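Local coordinates for protein transcription factor GAMBIF1 (Anopheles gambiae, PDB 1BVO) that binds DNA through its Rel homology specificity domain and probably activates RNA polymerase II transcription as a Dorsal-like immune factor, at residues 15-18 / 19-23. Sequence-based numbering, arbitrary orientation.
Sequences RFRY and ECEGR. With nucleotides of chain A; nucleotides of chain B; nucleotides of chain D.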
# COMPACT_ATOMS: atom_id res chain seq x y z
N ARG C 15 10.31 -2.07 -16.68
CA ARG C 15 9.57 -1.58 -15.55
C ARG C 15 10.04 -2.39 -14.36
O ARG C 15 10.28 -3.60 -14.45
CB ARG C 15 8.07 -1.75 -15.77
CG ARG C 15 7.30 -2.23 -14.55
CD ARG C 15 6.33 -1.19 -14.07
NE ARG C 15 5.57 -0.65 -15.20
CZ ARG C 15 4.24 -0.67 -15.27
NH1 ARG C 15 3.53 -1.18 -14.29
NH2 ARG C 15 3.63 -0.17 -16.34
N PHE C 16 10.25 -1.68 -13.26
CA PHE C 16 10.68 -2.26 -12.00
C PHE C 16 9.40 -2.83 -11.41
O PHE C 16 8.32 -2.22 -11.53
CB PHE C 16 11.23 -1.17 -11.06
CG PHE C 16 12.44 -0.42 -11.58
CD1 PHE C 16 12.96 -0.66 -12.85
CD2 PHE C 16 13.05 0.54 -10.79
CE1 PHE C 16 14.07 0.06 -13.32
CE2 PHE C 16 14.15 1.27 -11.24
CZ PHE C 16 14.67 1.03 -12.52
N ARG C 17 9.50 -3.99 -10.76
CA ARG C 17 8.31 -4.58 -10.19
C ARG C 17 8.41 -4.72 -8.69
O ARG C 17 9.52 -4.86 -8.16
CB ARG C 17 8.03 -5.93 -10.88
CG ARG C 17 7.85 -5.81 -12.39
CD ARG C 17 6.38 -5.76 -12.81
NE ARG C 17 6.27 -5.50 -14.24
CZ ARG C 17 5.15 -5.24 -14.89
NH1 ARG C 17 3.99 -5.19 -14.25
NH2 ARG C 17 5.20 -4.98 -16.19
N TYR C 18 7.29 -4.56 -8.00
CA TYR C 18 7.26 -4.69 -6.55
C TYR C 18 7.11 -6.15 -6.21
O TYR C 18 6.58 -6.93 -7.01
CB TYR C 18 6.07 -3.94 -5.93
CG TYR C 18 6.12 -2.42 -6.07
CD1 TYR C 18 5.75 -1.81 -7.26
CD2 TYR C 18 6.53 -1.61 -5.01
CE1 TYR C 18 5.81 -0.44 -7.41
CE2 TYR C 18 6.58 -0.22 -5.16
CZ TYR C 18 6.22 0.35 -6.37
OH TYR C 18 6.27 1.71 -6.58
N GLU C 19 7.58 -6.53 -5.03
CA GLU C 19 7.50 -7.90 -4.55
C GLU C 19 6.03 -8.34 -4.59
O GLU C 19 5.71 -9.47 -4.99
CB GLU C 19 8.04 -7.97 -3.12
CG GLU C 19 8.19 -9.37 -2.56
CD GLU C 19 8.97 -9.40 -1.26
OE1 GLU C 19 9.33 -8.32 -0.73
OE2 GLU C 19 9.23 -10.52 -0.75
N CYS C 20 5.14 -7.40 -4.28
CA CYS C 20 3.70 -7.66 -4.29
C CYS C 20 3.17 -8.05 -5.66
O CYS C 20 2.02 -8.49 -5.77
CB CYS C 20 2.95 -6.41 -3.82
SG CYS C 20 2.74 -5.20 -5.15
N GLU C 21 3.96 -7.86 -6.72
CA GLU C 21 3.51 -8.21 -8.06
C GLU C 21 3.76 -9.66 -8.45
O GLU C 21 3.25 -10.13 -9.47
CB GLU C 21 4.12 -7.27 -9.11
CG GLU C 21 3.28 -6.04 -9.37
CD GLU C 21 3.88 -5.12 -10.41
OE1 GLU C 21 4.88 -4.45 -10.10
OE2 GLU C 21 3.36 -5.07 -11.55
N GLY C 22 4.58 -10.34 -7.65
CA GLY C 22 4.88 -11.74 -7.89
C GLY C 22 5.24 -12.14 -9.31
O GLY C 22 4.63 -13.03 -9.89
N ARG C 23 6.26 -11.49 -9.87
CA ARG C 23 6.72 -11.79 -11.23
C ARG C 23 8.20 -12.17 -11.20
O ARG C 23 8.80 -12.29 -10.14
CB ARG C 23 6.57 -10.56 -12.11
CG ARG C 23 5.14 -10.17 -12.43
CD ARG C 23 5.19 -9.14 -13.52
NE ARG C 23 3.90 -8.96 -14.16
CZ ARG C 23 3.77 -8.58 -15.43
NH1 ARG C 23 4.84 -8.36 -16.18
NH2 ARG C 23 2.56 -8.43 -15.95
P DG A 4 5.99 -2.26 -23.19
OP1 DG A 4 6.10 -1.39 -24.42
OP2 DG A 4 7.19 -2.11 -22.31
O5' DG A 4 4.64 -1.72 -22.64
C5' DG A 4 3.44 -1.95 -23.32
C4' DG A 4 2.31 -1.59 -22.38
O4' DG A 4 2.24 -2.47 -21.23
C3' DG A 4 2.57 -0.25 -21.71
O3' DG A 4 1.31 0.42 -21.68
C2' DG A 4 2.97 -0.60 -20.27
C1' DG A 4 2.00 -1.77 -20.05
N9 DG A 4 2.22 -2.64 -18.88
C8 DG A 4 3.34 -3.08 -18.20
N7 DG A 4 3.16 -3.88 -17.17
C5 DG A 4 1.74 -3.96 -17.17
C6 DG A 4 0.90 -4.68 -16.28
O6 DG A 4 1.32 -5.37 -15.31
N1 DG A 4 -0.45 -4.56 -16.59
C2 DG A 4 -0.88 -3.79 -17.65
N2 DG A 4 -2.23 -3.87 -17.74
N3 DG A 4 -0.12 -3.11 -18.48
C4 DG A 4 1.18 -3.26 -18.19
P DA B 9 6.20 3.26 -3.41
OP1 DA B 9 6.61 3.26 -1.98
OP2 DA B 9 7.23 3.15 -4.47
O5' DA B 9 5.03 2.21 -3.59
C5' DA B 9 4.00 2.22 -2.62
C4' DA B 9 2.85 1.35 -3.08
O4' DA B 9 2.24 1.93 -4.24
C3' DA B 9 3.19 -0.10 -3.41
O3' DA B 9 2.40 -0.91 -2.53
C2' DA B 9 2.81 -0.23 -4.89
C1' DA B 9 1.84 0.91 -5.15
N9 DA B 9 1.89 1.50 -6.48
C8 DA B 9 3.00 1.95 -7.16
N7 DA B 9 2.73 2.47 -8.34
C5 DA B 9 1.35 2.34 -8.44
C6 DA B 9 0.45 2.70 -9.45
N6 DA B 9 0.83 3.27 -10.60
N1 DA B 9 -0.85 2.45 -9.25
C2 DA B 9 -1.22 1.86 -8.09
N3 DA B 9 -0.46 1.47 -7.08
C4 DA B 9 0.82 1.75 -7.31
P DT D 10 2.52 -2.45 -2.61
OP1 DT D 10 2.57 -2.88 -1.19
OP2 DT D 10 3.61 -2.83 -3.53
O5' DT D 10 1.13 -2.93 -3.21
C5' DT D 10 0.61 -2.25 -4.33
C4' DT D 10 -0.83 -2.63 -4.54
O4' DT D 10 -1.30 -1.85 -5.65
C3' DT D 10 -1.04 -4.09 -4.93
O3' DT D 10 -2.21 -4.57 -4.26
C2' DT D 10 -1.11 -4.07 -6.45
C1' DT D 10 -1.52 -2.65 -6.80
N1 DT D 10 -0.72 -2.05 -7.89
C2 DT D 10 -1.37 -1.45 -8.95
O2 DT D 10 -2.59 -1.40 -9.05
N3 DT D 10 -0.54 -0.89 -9.90
C4 DT D 10 0.84 -0.89 -9.90
O4 DT D 10 1.46 -0.34 -10.82
C5 DT D 10 1.46 -1.56 -8.76
C7 DT D 10 2.94 -1.62 -8.68
C6 DT D 10 0.65 -2.10 -7.83
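Arg17 and Glu21, four residues apart in one loop, meet where CD of the arginine lies against the carboxylate of the glutamate. Nearer the backbone, Arg17 CB and CG pass Glu21 OE1, CB at 3.6 Å, and CD sits against both carboxylate oxygens. The chain bends at chi2 (-98°), which carries NE and CZ alongside Arg23. At the tip the work is divided between the two nitrogens. NH1 reaches Glu21 OE2 on its syn side at 2.8 Å in a salt bridge, with the acceptor close to the guanidinium plane but the donor tilted 28° out of the carboxylate plane, and it also bonds O6 of DG4 of chain A at 2.9 Å. NH2 is bonded to N7 of the same guanine, which likewise lies at the edge of the group. Arginines of the N-terminal recognition loop reading guanine edges in the major groove are a hallmark of Rel proteins; 15-23 is part of that loop, between strands 2-7 and 42-46. The carboxylate, with the two guanine acceptors, would hold the Arg17 guanidinium in its rotation, while OE2 also bonds a cytosine N4. Its other oxygen, OE1, accepts Tyr18 N at 3.2 Å on the anti side, and Glu21 N returns a bond to Tyr18 O at 2.8 Å, closing the turn through the 3-10 segment 19-21. One face of the Arg17 guanidinium carries that of Arg23, planes 9° apart and centres 3.7 Å apart; Arg23 NH2 bonds N7 of another guanine. Arg15 CG lies over the opposite face. The Tyr18 ring lies against DNA sugar and base: C2' of DA9 of chain B lies over its centre, the methyl C7 of DT10 of chain D approaches CD1 obliquely, and Tyr18 OH is hydrogen-bonded to a DNA phosphate.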